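Local structure of glycoside hydrolase family 31 (Trueperella pyogenes, 5I0F) at residues 46-51 with 55-60; 454-459 with 507-512; 613-618 with 718-723; 652-657 with 693-698. The protein probably hydrolyses the cyclic glucose tetrasaccharide cycloalternan, working through a covalent glycosyl-enzyme intermediate as retaining glycosidases of family 31 do. All coordinates share one frame; numbering follows the deposited sequence.

Contact 1: 46-51 with 55-60; sequences CFVLWP and QVFDMS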
loop_
_atom_site.group_PDB
_atom_site.type_symbol
_atom_site.label_atom_id
_atom_site.label_comp_id
_atom_site.label_asym_id
_atom_site.label_seq_id
_atom_site.Cartn_x
_atom_site.Cartn_y
_atom_site.Cartn_z
ATOM N N CYS A 46 11.706 12.581 36.232
ATOM C CA CYS A 46 11.730 11.136 36.039
ATOM C C CYS A 46 12.631 10.527 37.108
ATOM O O CYS A 46 13.825 10.856 37.186
ATOM C CB CYS A 46 12.275 10.795 34.651
ATOM S SG CYS A 46 12.261 9.026 34.303
ATOM N N PHE A 47 12.066 9.644 37.921
ATOM C CA PHE A 47 12.821 8.916 38.942
ATOM C C PHE A 47 13.158 7.525 38.414
ATOM O O PHE A 47 12.237 6.763 38.090
ATOM C CB PHE A 47 11.981 8.760 40.207
ATOM C CG PHE A 47 11.746 10.044 40.944
ATOM C CD1 PHE A 47 10.751 10.917 40.535
ATOM C CD2 PHE A 47 12.515 10.379 42.059
ATOM C CE1 PHE A 47 10.523 12.104 41.219
ATOM C CE2 PHE A 47 12.294 11.569 42.748
ATOM C CZ PHE A 47 11.291 12.428 42.326
ATOM N N VAL A 48 14.450 7.207 38.310
ATOM C CA VAL A 48 14.899 5.902 37.811
ATOM C C VAL A 48 15.549 5.149 38.971
ATOM O O VAL A 48 16.545 5.606 39.530
ATOM C CB VAL A 48 15.896 6.037 36.636
ATOM C CG1 VAL A 48 16.221 4.668 36.048
ATOM C CG2 VAL A 48 15.357 6.949 35.539
ATOM N N LEU A 49 14.981 3.999 39.325
ATOM C CA LEU A 49 15.458 3.187 40.446
ATOM C C LEU A 49 16.293 1.988 39.934
ATOM O O LEU A 49 15.748 0.972 39.496
ATOM C CB LEU A 49 14.274 2.717 41.305
ATOM C CG LEU A 49 13.149 3.731 41.621
ATOM C CD1 LEU A 49 11.991 3.079 42.381
ATOM C CD2 LEU A 49 13.667 4.949 42.392
ATOM N N TRP A 50 17.613 2.144 39.973
ATOM C CA TRP A 50 18.570 1.068 39.642
ATOM C C TRP A 50 18.741 0.140 40.868
ATOM O O TRP A 50 18.395 0.527 41.988
ATOM C CB TRP A 50 19.937 1.655 39.237
ATOM C CG TRP A 50 19.901 2.836 38.283
ATOM C CD1 TRP A 50 19.960 4.173 38.604
ATOM C CD2 TRP A 50 19.837 2.772 36.864
ATOM N NE1 TRP A 50 19.920 4.943 37.460
ATOM C CE2 TRP A 50 19.851 4.107 36.379
ATOM C CE3 TRP A 50 19.767 1.719 35.950
ATOM C CZ2 TRP A 50 19.797 4.404 35.030
ATOM C CZ3 TRP A 50 19.712 2.011 34.619
ATOM C CH2 TRP A 50 19.718 3.350 34.164
ATOM N N PRO A 51 19.294 -1.078 40.676
ATOM C CA PRO A 51 19.389 -2.018 41.806
ATOM C C PRO A 51 20.009 -1.410 43.070
ATOM O O PRO A 51 19.446 -1.553 44.153
ATOM C CB PRO A 51 20.272 -3.149 41.252
ATOM C CG PRO A 51 20.064 -3.090 39.775
ATOM C CD PRO A 51 19.967 -1.619 39.478
ATOM N N GLN A 55 18.297 7.608 40.706
ATOM C CA GLN A 55 18.611 8.889 40.081
ATOM C C GLN A 55 17.340 9.586 39.646
ATOM O O GLN A 55 16.396 8.937 39.208
ATOM C CB GLN A 55 19.546 8.705 38.882
ATOM C CG GLN A 55 20.212 10.000 38.436
ATOM C CD GLN A 55 21.095 9.829 37.218
ATOM O OE1 GLN A 55 21.327 8.717 36.757
ATOM N NE2 GLN A 55 21.581 10.944 36.679
ATOM N N VAL A 56 17.351 10.913 39.766
ATOM C CA VAL A 56 16.222 11.775 39.446
ATOM C C VAL A 56 16.670 12.687 38.310
ATOM O O VAL A 56 17.732 13.295 38.393
ATOM C CB VAL A 56 15.813 12.640 40.661
ATOM C CG1 VAL A 56 14.487 13.350 40.396
ATOM C CG2 VAL A 56 15.756 11.787 41.932
ATOM N N PHE A 57 15.876 12.758 37.249
ATOM C CA PHE A 57 16.146 13.641 36.123
ATOM C C PHE A 57 15.109 14.763 36.100
ATOM O O PHE A 57 13.913 14.505 36.245
ATOM C CB PHE A 57 16.098 12.851 34.817
ATOM C CG PHE A 57 17.117 11.746 34.735
ATOM C CD1 PHE A 57 16.841 10.487 35.247
ATOM C CD2 PHE A 57 18.348 11.960 34.124
ATOM C CE1 PHE A 57 17.782 9.468 35.176
ATOM C CE2 PHE A 57 19.299 10.950 34.059
ATOM C CZ PHE A 57 19.012 9.699 34.582
ATOM N N ASP A 58 15.572 15.997 35.942
ATOM C CA ASP A 58 14.695 17.152 35.726
ATOM C C ASP A 58 14.389 17.241 34.250
ATOM O O ASP A 58 15.259 17.547 33.447
ATOM C CB ASP A 58 15.359 18.464 36.159
ATOM C CG ASP A 58 15.387 18.639 37.655
ATOM O OD1 ASP A 58 14.315 18.514 38.307
ATOM O OD2 ASP A 58 16.482 18.926 38.175
ATOM N N MET A 59 13.144 16.989 33.896
ATOM C CA MET A 59 12.737 16.972 32.503
ATOM C C MET A 59 12.522 18.399 31.999
ATOM O O MET A 59 12.273 19.320 32.782
ATOM C CB MET A 59 11.483 16.111 32.333
ATOM C CG MET A 59 11.669 14.678 32.816
ATOM S SD MET A 59 10.184 13.684 32.706
ATOM C CE MET A 59 10.150 13.285 30.948
ATOM N N SER A 60 12.656 18.571 30.691
ATOM C CA SER A 60 12.509 19.859 30.029
ATOM C C SER A 60 11.288 19.844 29.108
ATOM O O SER A 60 10.989 18.797 28.516
ATOM C CB SER A 60 13.750 20.135 29.192
ATOM O OG SER A 60 14.855 20.429 30.030
#
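Cys46 to Val48 pair with Phe57 to Gln55 as the two arms of an antiparallel beta hairpin, strands 41-49 and 54-62, in the N-terminal beta domain. In each hydrogen-bonded pair both residues give N-H and accept at O. Cys46 N bonds to Phe57 O, and Phe57 N returns to Cys46 O at 2.8 Å. Likewise Gln55 N bonds to Val48 O, while Val48 N meets Gln55 O at 2.8 Å. That last bond is nearly straight, 173°.

Between them, the non-hydrogen-bonded pair Phe47 and Val56 brings a methyl and a ring together. Their side chains run alongside each other, and Val56 CG1 sits over one face of the Phe47 ring, 3.9 Å from its centroid, in a CH-pi contact; CG2 reaches CD2 of the ring at 3.5 Å. Tyr108 of strand 105-113 also stacks on the Phe47 ring.

The other side of the sheet carries Cys46, Val48, Gln55 and Phe57. Here Met59 SD comes 4.1 Å from Cys46 CB. Trp50 brings NE1 to 4.0 Å from Gln55 CB, near the indole plane. With its CG anti to the carbonyl carbon (chi1 -61°), Phe57 turns its ring edge to Val48, where CE1 lies 3.5 Å from Val48 CG2.

Contact 2: 454-459 with 507-512; sequences YLVEDL and AGKYPV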
loop_
_atom_site.group_PDB
_atom_site.type_symbol
_atom_site.label_atom_id
_atom_site.label_comp_id
_atom_site.label_asym_id
_atom_site.label_seq_id
_atom_site.Cartn_x
_atom_site.Cartn_y
_atom_site.Cartn_z
ATOM N N TYR A 454 -26.146 -7.724 0.263
ATOM C CA TYR A 454 -27.267 -7.262 -0.609
ATOM C C TYR A 454 -26.803 -6.420 -1.811
ATOM O O TYR A 454 -27.456 -6.435 -2.855
ATOM C CB TYR A 454 -28.339 -6.511 0.174
ATOM C CG TYR A 454 -28.062 -5.038 0.335
ATOM C CD1 TYR A 454 -27.266 -4.559 1.378
ATOM C CD2 TYR A 454 -28.588 -4.113 -0.562
ATOM C CE1 TYR A 454 -27.024 -3.209 1.517
ATOM C CE2 TYR A 454 -28.333 -2.766 -0.435
ATOM C CZ TYR A 454 -27.546 -2.322 0.604
ATOM O OH TYR A 454 -27.314 -0.975 0.718
ATOM N N LEU A 455 -25.686 -5.710 -1.667
ATOM C CA LEU A 455 -25.113 -4.930 -2.783
ATOM C C LEU A 455 -24.779 -5.831 -3.963
ATOM O O LEU A 455 -24.989 -5.453 -5.107
ATOM C CB LEU A 455 -23.833 -4.193 -2.357
ATOM C CG LEU A 455 -24.026 -3.158 -1.258
ATOM C CD1 LEU A 455 -22.658 -2.709 -0.766
ATOM C CD2 LEU A 455 -24.880 -1.982 -1.757
ATOM N N VAL A 456 -24.245 -7.013 -3.661
ATOM C CA VAL A 456 -23.863 -7.984 -4.667
ATOM C C VAL A 456 -25.089 -8.822 -5.086
ATOM O O VAL A 456 -25.345 -8.968 -6.272
ATOM C CB VAL A 456 -22.716 -8.886 -4.189
ATOM C CG1 VAL A 456 -22.295 -9.819 -5.291
ATOM C CG2 VAL A 456 -21.492 -8.050 -3.793
ATOM N N GLU A 457 -25.834 -9.360 -4.127
ATOM C CA GLU A 457 -26.906 -10.315 -4.443
ATOM C C GLU A 457 -28.166 -9.662 -4.988
ATOM O O GLU A 457 -28.798 -10.240 -5.864
ATOM C CB GLU A 457 -27.242 -11.204 -3.238
ATOM C CG GLU A 457 -26.099 -12.131 -2.886
ATOM C CD GLU A 457 -26.456 -13.185 -1.865
ATOM O OE1 GLU A 457 -27.548 -13.117 -1.229
ATOM O OE2 GLU A 457 -25.616 -14.079 -1.692
ATOM N N ASP A 458 -28.525 -8.483 -4.468
ATOM C CA ASP A 458 -29.758 -7.790 -4.837
ATOM C C ASP A 458 -29.482 -6.690 -5.873
ATOM O O ASP A 458 -30.144 -6.667 -6.896
ATOM C CB ASP A 458 -30.508 -7.266 -3.589
ATOM C CG ASP A 458 -30.826 -8.383 -2.580
ATOM O OD1 ASP A 458 -30.882 -9.553 -3.025
ATOM O OD2 ASP A 458 -31.020 -8.131 -1.354
ATOM N N LEU A 459 -28.515 -5.815 -5.635
ATOM C CA LEU A 459 -28.202 -4.739 -6.591
ATOM C C LEU A 459 -27.299 -5.150 -7.771
ATOM O O LEU A 459 -27.276 -4.462 -8.794
ATOM C CB LEU A 459 -27.614 -3.540 -5.856
ATOM C CG LEU A 459 -28.561 -2.843 -4.885
ATOM C CD1 LEU A 459 -27.877 -1.606 -4.294
ATOM C CD2 LEU A 459 -29.868 -2.455 -5.542
ATOM N N ALA A 507 -21.383 -15.222 -3.899
ATOM C CA ALA A 507 -22.497 -14.704 -4.644
ATOM C C ALA A 507 -22.419 -15.002 -6.144
ATOM O O ALA A 507 -23.123 -14.352 -6.922
ATOM C CB ALA A 507 -22.579 -13.191 -4.422
ATOM N N GLY A 508 -21.582 -15.951 -6.565
ATOM C CA GLY A 508 -21.522 -16.342 -7.967
ATOM C C GLY A 508 -20.713 -15.431 -8.876
ATOM O O GLY A 508 -20.879 -15.478 -10.090
ATOM N N LYS A 509 -19.800 -14.640 -8.313
ATOM C CA LYS A 509 -19.046 -13.673 -9.093
ATOM C C LYS A 509 -17.530 -13.868 -8.977
ATOM O O LYS A 509 -17.051 -14.487 -8.030
ATOM C CB LYS A 509 -19.450 -12.262 -8.641
ATOM C CG LYS A 509 -20.885 -11.934 -9.015
ATOM C CD LYS A 509 -21.270 -10.598 -8.461
ATOM C CE LYS A 509 -22.683 -10.201 -8.870
ATOM N NZ LYS A 509 -22.639 -9.442 -10.133
ATOM N N TYR A 510 -16.786 -13.329 -9.944
ATOM C CA TYR A 510 -15.331 -13.258 -9.834
ATOM C C TYR A 510 -14.907 -12.344 -8.666
ATOM O O TYR A 510 -15.588 -11.365 -8.385
ATOM C CB TYR A 510 -14.733 -12.679 -11.109
ATOM C CG TYR A 510 -14.612 -13.658 -12.246
ATOM C CD1 TYR A 510 -13.451 -14.389 -12.425
ATOM C CD2 TYR A 510 -15.630 -13.803 -13.166
ATOM C CE1 TYR A 510 -13.320 -15.276 -13.496
ATOM C CE2 TYR A 510 -15.519 -14.682 -14.228
ATOM C CZ TYR A 510 -14.360 -15.413 -14.385
ATOM O OH TYR A 510 -14.258 -16.277 -15.450
ATOM N N PRO A 511 -13.778 -12.642 -8.006
ATOM C CA PRO A 511 -13.342 -11.889 -6.823
ATOM C C PRO A 511 -12.589 -10.623 -7.227
ATOM O O PRO A 511 -11.383 -10.478 -6.985
ATOM C CB PRO A 511 -12.428 -12.890 -6.108
ATOM C CG PRO A 511 -11.792 -13.648 -7.247
ATOM C CD PRO A 511 -12.932 -13.837 -8.226
ATOM N N VAL A 512 -13.314 -9.710 -7.855
ATOM C CA VAL A 512 -12.731 -8.489 -8.346
ATOM C C VAL A 512 -12.735 -7.480 -7.189
ATOM O O VAL A 512 -13.707 -6.733 -6.994
ATOM C CB VAL A 512 -13.461 -7.981 -9.597
ATOM C CG1 VAL A 512 -12.839 -6.675 -10.066
ATOM C CG2 VAL A 512 -13.376 -9.016 -10.723
#
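Glu457 of helix 453-457 and Ala507, the first residue past helix 485-506, bring their CA atoms to 6.2 Å, and no hydrogen bond joins the two backbones. The second helix finishes in a Schellman motif: Gly508 takes positive phi (80°), with Lys509 N bonded back to Leu504 O and Gly508 N to Arg505 O. The chain then runs out through Lys509 toward barrel strand 513-515.

Val456 is the centre of the contact. Its CG1, anti to the backbone N (chi1 -176°), meets two partners at once, Ala507 CB at 3.5 Å and Lys509 CD at 3.4 Å. Both separations are shorter than a usual carbon-carbon contact, so the methyl is tightly packed. Leu504 adds a further apolar neighbour to this valine. Lys509 runs alongside Val456 with its chain pointing the other way, CE lying 3.6 Å from Val456 CG1. Beside them Glu457 comes nearest with its aliphatic CG, 4.0 Å from Ala507 CB.

The lysine is extended as far as CE and bends at its last torsion (chi4 -91°), which carries NZ past the valine to a salt bridge with Asp460 OD1. The Glu457 carboxylate is likewise engaged elsewhere, OE2 with Arg453 and OE1 with Arg355. Across these two segments the chemistry is therefore apolar, methyl and methylene carbons in close contact, while the charged ends are paired with residues around the contact; the Lys509-Asp460 bridge ties the loop 507-512 to Asp460, just after 454-459.

Contact 3: 613-618 with 718-723; sequences TGCGEL and VGWDII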
loop_
_atom_site.group_PDB
_atom_site.type_symbol
_atom_site.label_atom_id
_atom_site.label_comp_id
_atom_site.label_asym_id
_atom_site.label_seq_id
_atom_site.Cartn_x
_atom_site.Cartn_y
_atom_site.Cartn_z
ATOM N N THR A 613 -6.966 22.346 -20.033
ATOM C CA THR A 613 -5.671 22.625 -20.642
ATOM C C THR A 613 -5.743 23.385 -21.956
ATOM O O THR A 613 -4.720 23.750 -22.482
ATOM C CB THR A 613 -4.838 21.331 -20.886
ATOM O OG1 THR A 613 -5.532 20.467 -21.788
ATOM C CG2 THR A 613 -4.548 20.602 -19.576
ATOM N N GLY A 614 -6.941 23.605 -22.488
ATOM C CA GLY A 614 -7.101 24.155 -23.827
ATOM C C GLY A 614 -6.559 23.249 -24.926
ATOM O O GLY A 614 -6.262 23.738 -26.001
ATOM N N CYS A 615 -6.419 21.942 -24.666
ATOM C CA CYS A 615 -5.812 21.031 -25.636
ATOM C C CYS A 615 -6.845 20.059 -26.168
ATOM O O CYS A 615 -6.991 18.928 -25.678
ATOM C CB CYS A 615 -4.622 20.281 -25.035
ATOM S SG CYS A 615 -3.821 19.210 -26.250
ATOM N N GLY A 616 -7.564 20.516 -27.186
ATOM C CA GLY A 616 -8.703 19.780 -27.716
ATOM C C GLY A 616 -8.331 18.422 -28.286
ATOM O O GLY A 616 -9.103 17.487 -28.163
ATOM N N GLU A 617 -7.138 18.297 -28.870
ATOM C CA GLU A 617 -6.677 17.000 -29.411
ATOM C C GLU A 617 -6.564 15.833 -28.375
ATOM O O GLU A 617 -6.469 14.661 -28.773
ATOM C CB GLU A 617 -5.369 17.164 -30.196
ATOM C CG GLU A 617 -4.140 17.471 -29.359
ATOM C CD GLU A 617 -2.996 18.115 -30.161
ATOM O OE1 GLU A 617 -2.835 17.791 -31.351
ATOM O OE2 GLU A 617 -2.258 18.965 -29.607
ATOM N N LEU A 618 -6.597 16.126 -27.072
ATOM C CA LEU A 618 -6.588 15.047 -26.078
ATOM C C LEU A 618 -7.770 14.088 -26.191
ATOM O O LEU A 618 -7.638 12.917 -25.829
ATOM C CB LEU A 618 -6.531 15.590 -24.649
ATOM C CG LEU A 618 -5.255 16.305 -24.205
ATOM C CD1 LEU A 618 -5.390 16.629 -22.727
ATOM C CD2 LEU A 618 -4.022 15.442 -24.463
ATOM N N VAL A 718 8.738 10.415 -31.481
ATOM C CA VAL A 718 7.612 10.208 -30.559
ATOM C C VAL A 718 6.618 11.384 -30.517
ATOM O O VAL A 718 6.519 12.121 -29.524
ATOM C CB VAL A 718 8.093 9.819 -29.134
ATOM C CG1 VAL A 718 8.636 8.400 -29.137
ATOM C CG2 VAL A 718 9.133 10.783 -28.586
ATOM N N GLY A 719 5.845 11.532 -31.591
ATOM C CA GLY A 719 4.650 12.371 -31.533
ATOM C C GLY A 719 3.729 11.820 -30.437
ATOM O O GLY A 719 3.912 10.690 -29.965
ATOM N N TRP A 720 2.714 12.579 -30.052
ATOM C CA TRP A 720 1.855 12.144 -28.939
ATOM C C TRP A 720 1.043 10.885 -29.260
ATOM O O TRP A 720 0.618 10.177 -28.353
ATOM C CB TRP A 720 0.938 13.283 -28.507
ATOM C CG TRP A 720 1.647 14.432 -27.825
ATOM C CD1 TRP A 720 2.997 14.655 -27.738
ATOM C CD2 TRP A 720 1.017 15.523 -27.155
ATOM N NE1 TRP A 720 3.234 15.826 -27.068
ATOM C CE2 TRP A 720 2.036 16.377 -26.693
ATOM C CE3 TRP A 720 -0.322 15.871 -26.918
ATOM C CZ2 TRP A 720 1.765 17.562 -25.979
ATOM C CZ3 TRP A 720 -0.592 17.051 -26.196
ATOM C CH2 TRP A 720 0.458 17.872 -25.736
ATOM N N ASP A 721 0.849 10.598 -30.545
ATOM C CA ASP A 721 0.195 9.369 -31.003
ATOM C C ASP A 721 1.097 8.132 -31.021
ATOM O O ASP A 721 0.643 7.065 -31.423
ATOM C CB ASP A 721 -0.475 9.567 -32.374
ATOM C CG ASP A 721 0.459 10.078 -33.429
ATOM O OD1 ASP A 721 1.614 10.459 -33.154
ATOM O OD2 ASP A 721 0.012 10.151 -34.576
ATOM N N ILE A 722 2.350 8.263 -30.574
ATOM C CA ILE A 722 3.297 7.134 -30.453
ATOM C C ILE A 722 3.759 6.970 -29.000
ATOM O O ILE A 722 4.086 7.946 -28.349
ATOM C CB ILE A 722 4.571 7.398 -31.298
ATOM C CG1 ILE A 722 4.204 7.658 -32.774
ATOM C CG2 ILE A 722 5.611 6.287 -31.158
ATOM C CD1 ILE A 722 3.630 6.469 -33.505
ATOM N N ILE A 723 3.801 5.725 -28.538
ATOM C CA ILE A 723 4.629 5.314 -27.407
ATOM C C ILE A 723 5.506 4.181 -27.965
ATOM O O ILE A 723 4.978 3.288 -28.605
ATOM C CB ILE A 723 3.823 4.865 -26.160
ATOM C CG1 ILE A 723 4.774 4.268 -25.101
ATOM C CG2 ILE A 723 2.694 3.895 -26.499
ATOM C CD1 ILE A 723 4.096 3.821 -23.817
#
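Trp720 reaches Cys615, Glu617 and Leu618 chiefly with CZ3 of its indole. The segment enters from strand 712-717 at Val718, whose carbonyl accepts a hydrogen bond from Arg577 of helix 572-583. Gly719 O is bound by the same guanidinium and also by Ile722 N at 2.9 Å, the bond that closes a type I beta turn over Gly719 to Ile722.

At the second position of that turn Trp720 has CG anti to its carbonyl carbon (chi1 -70°), which carries the six-membered ring to Cys615 and Leu618. Cys615 SG approaches the ring edge, 3.9 Å from CZ3 and 5.2 Å from the ring centroid, a sulfur-aromatic contact at 76° to the ring normal. Leu618 CD2 lies 4.2 Å from the same CZ3, the leucine chain running at a slant to the indole, and Glu617 OE2 is 4.3 Å from Trp720 CZ3. Cys615 lies in the link after helix 606-613, which ends in a Schellman motif at Gly614, and Leu618 in helix 617-646; the turn thus docks the C-terminal beta domain on helices of the barrel domain. Further along, Trp720 O accepts from Tyr625 OH, and Asp721 O binds His624 NE2. Ile723 O receives Trp703 NE1.

Contact 4: 652-657 with 693-698; sequences RAMFYD and YLPEGQ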
loop_
_atom_site.group_PDB
_atom_site.type_symbol
_atom_site.label_atom_id
_atom_site.label_comp_id
_atom_site.label_asym_id
_atom_site.label_seq_id
_atom_site.Cartn_x
_atom_site.Cartn_y
_atom_site.Cartn_z
ATOM N N ARG A 652 6.507 -6.790 -16.861
ATOM C CA ARG A 652 7.580 -7.758 -16.609
ATOM C C ARG A 652 8.942 -7.108 -16.759
ATOM O O ARG A 652 9.312 -6.680 -17.849
ATOM C CB ARG A 652 7.439 -8.951 -17.575
ATOM C CG ARG A 652 8.490 -10.054 -17.448
ATOM C CD ARG A 652 8.316 -11.113 -18.541
ATOM N NE ARG A 652 6.942 -11.636 -18.529
ATOM C CZ ARG A 652 6.448 -12.503 -19.410
ATOM N NH1 ARG A 652 7.208 -12.992 -20.380
ATOM N NH2 ARG A 652 5.187 -12.899 -19.298
ATOM N N ALA A 653 9.705 -7.050 -15.675
ATOM C CA ALA A 653 11.081 -6.580 -15.766
ATOM C C ALA A 653 11.862 -7.379 -16.817
ATOM O O ALA A 653 11.592 -8.557 -17.072
ATOM C CB ALA A 653 11.759 -6.674 -14.433
ATOM N N MET A 654 12.845 -6.729 -17.412
ATOM C CA MET A 654 13.609 -7.316 -18.522
ATOM C C MET A 654 14.394 -8.562 -18.126
ATOM O O MET A 654 14.645 -9.438 -18.956
ATOM C CB MET A 654 14.578 -6.289 -19.068
ATOM C CG MET A 654 13.919 -5.006 -19.514
ATOM S SD MET A 654 13.265 -5.170 -21.170
ATOM C CE MET A 654 14.814 -4.861 -22.008
ATOM N N PHE A 655 14.789 -8.640 -16.855
ATOM C CA PHE A 655 15.618 -9.744 -16.386
ATOM C C PHE A 655 14.922 -11.099 -16.434
ATOM O O PHE A 655 15.609 -12.106 -16.415
ATOM C CB PHE A 655 16.239 -9.471 -14.993
ATOM C CG PHE A 655 15.268 -9.537 -13.844
ATOM C CD1 PHE A 655 14.930 -10.752 -13.272
ATOM C CD2 PHE A 655 14.755 -8.385 -13.283
ATOM C CE1 PHE A 655 14.066 -10.817 -12.193
ATOM C CE2 PHE A 655 13.875 -8.439 -12.210
ATOM C CZ PHE A 655 13.537 -9.658 -11.655
ATOM N N TYR A 656 13.584 -11.147 -16.492
ATOM C CA TYR A 656 12.900 -12.447 -16.551
ATOM C C TYR A 656 13.227 -13.218 -17.837
ATOM O O TYR A 656 13.410 -14.425 -17.790
ATOM C CB TYR A 656 11.364 -12.322 -16.349
ATOM C CG TYR A 656 11.052 -12.071 -14.902
ATOM C CD1 TYR A 656 11.126 -13.100 -13.967
ATOM C CD2 TYR A 656 10.764 -10.794 -14.447
ATOM C CE1 TYR A 656 10.885 -12.861 -12.617
ATOM C CE2 TYR A 656 10.519 -10.535 -13.095
ATOM C CZ TYR A 656 10.591 -11.567 -12.186
ATOM O OH TYR A 656 10.360 -11.310 -10.850
ATOM N N ASP A 657 13.304 -12.515 -18.963
ATOM C CA ASP A 657 13.546 -13.145 -20.253
ATOM C C ASP A 657 14.934 -12.825 -20.816
ATOM O O ASP A 657 15.345 -13.493 -21.757
ATOM C CB ASP A 657 12.474 -12.712 -21.275
ATOM C CG ASP A 657 11.042 -13.000 -20.811
ATOM O OD1 ASP A 657 10.804 -14.096 -20.263
ATOM O OD2 ASP A 657 10.146 -12.129 -21.011
ATOM N N TYR A 693 16.628 0.350 -25.542
ATOM C CA TYR A 693 17.544 -0.782 -25.713
ATOM C C TYR A 693 16.756 -2.017 -26.129
ATOM O O TYR A 693 15.820 -2.436 -25.424
ATOM C CB TYR A 693 18.397 -1.080 -24.455
ATOM C CG TYR A 693 19.297 -2.284 -24.686
ATOM C CD1 TYR A 693 20.397 -2.201 -25.554
ATOM C CD2 TYR A 693 19.007 -3.525 -24.111
ATOM C CE1 TYR A 693 21.192 -3.313 -25.819
ATOM C CE2 TYR A 693 19.803 -4.630 -24.347
ATOM C CZ TYR A 693 20.890 -4.524 -25.207
ATOM O OH TYR A 693 21.651 -5.627 -25.457
ATOM N N LEU A 694 17.141 -2.607 -27.267
ATOM C CA LEU A 694 16.567 -3.869 -27.724
ATOM C C LEU A 694 17.523 -4.992 -27.399
ATOM O O LEU A 694 18.700 -4.928 -27.770
ATOM C CB LEU A 694 16.322 -3.868 -29.242
ATOM C CG LEU A 694 15.382 -2.814 -29.786
ATOM C CD1 LEU A 694 15.362 -2.906 -31.309
ATOM C CD2 LEU A 694 13.982 -2.984 -29.198
ATOM N N PRO A 695 17.043 -6.032 -26.709
ATOM C CA PRO A 695 17.880 -7.222 -26.520
ATOM C C PRO A 695 17.948 -8.081 -27.792
ATOM O O PRO A 695 17.252 -7.790 -28.761
ATOM C CB PRO A 695 17.200 -7.959 -25.357
ATOM C CG PRO A 695 15.823 -7.431 -25.282
ATOM C CD PRO A 695 15.732 -6.142 -26.040
ATOM N N GLU A 696 18.773 -9.127 -27.775
ATOM C CA GLU A 696 19.045 -9.943 -28.970
ATOM C C GLU A 696 17.755 -10.513 -29.567
ATOM O O GLU A 696 16.807 -10.809 -28.838
ATOM C CB GLU A 696 20.003 -11.103 -28.653
ATOM C CG GLU A 696 21.419 -10.702 -28.238
ATOM C CD GLU A 696 22.307 -10.261 -29.396
ATOM O OE1 GLU A 696 22.378 -10.962 -30.446
ATOM O OE2 GLU A 696 22.965 -9.206 -29.244
ATOM N N GLY A 697 17.744 -10.647 -30.891
ATOM C CA GLY A 697 16.580 -11.088 -31.655
ATOM C C GLY A 697 16.126 -9.972 -32.568
ATOM O O GLY A 697 16.657 -8.866 -32.503
ATOM N N GLN A 698 15.137 -10.256 -33.410
ATOM C CA GLN A 698 14.548 -9.236 -34.290
ATOM C C GLN A 698 13.263 -8.657 -33.683
ATOM O O GLN A 698 12.479 -9.365 -33.051
ATOM C CB GLN A 698 14.276 -9.793 -35.697
ATOM C CG GLN A 698 15.446 -9.638 -36.652
ATOM C CD GLN A 698 16.727 -10.177 -36.064
ATOM O OE1 GLN A 698 16.726 -11.270 -35.485
ATOM N NE2 GLN A 698 17.830 -9.417 -36.183
#
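Within the C-terminal beta domain, Met654, at the turn that follows edge strand 651-652, packs against the Tyr693 carbonyl in strand 689-694 and the ring of Pro695 just after it. The contact is small and wholly buried, and one atom carries it. The terminal methyl, Met654 CE, lies 4.3 Å from Pro695 CG and equally 4.3 Å from Tyr693 O, so the methyl faces both a proline ring carbon and a backbone carbonyl. No hydrogen bond crosses here. The Tyr693 carbonyl has its polar partner in Gln670 NE2, and Met654 touches Gln670 as well.

After a first torsion that puts CG anti to the carbonyl carbon (chi1 -56°), the next two torsions of Met654, -83° and -82°, bend the chain and bring CE to Pro695 and Tyr693. Leu678 of strand 677-679 touches Met654, Leu694 and Pro695, giving the contact an apolar neighbour common to both segments.

The turn bearing Met654 is held from within its own segment. Arg652 NH1 donates to Asp657 OD2 over 3.1 Å, a salt bridge in the guanidinium plane that uses the syn lone pair of the carboxylate oxygen. Asp675 takes a second bond from the same NH1, while Lys648 pairs with Asp657 OD1, so the guanidinium and the carboxylate each have a second charged partner. Tyr693 sends its hydroxyl elsewhere, to Asp661. Thus an apolar side chain from just after one sheet's edge strand meets a strand of a separate two-stranded sheet: inter-sheet packing within an antiparallel beta domain, consistent with the family 31 C-terminal domain.

In the fold
Contact 1 lies in the N-terminal beta domain, its centre 61 to 67 Å from those of the others and on the opposite side of the chain's centre; the Phe47 side chain is about 13 Å from a bound calcium ion. The 507-512 side of contact 2 leads into barrel strand 513-515, while 454-459 precedes the neighbouring strand 463-466. Arg516 of the glycan pocket follows 513-515, and Asp532 of that pocket follows the next strand, 527-529. Contacts 3 and 4 are closer together, their centres 28 Å and nearest atoms about 11 Å apart, with contact 4 nested in the loop closed by contact 3. Contact 3 joins barrel domain to C-terminal domain; contact 4 is internal to the latter.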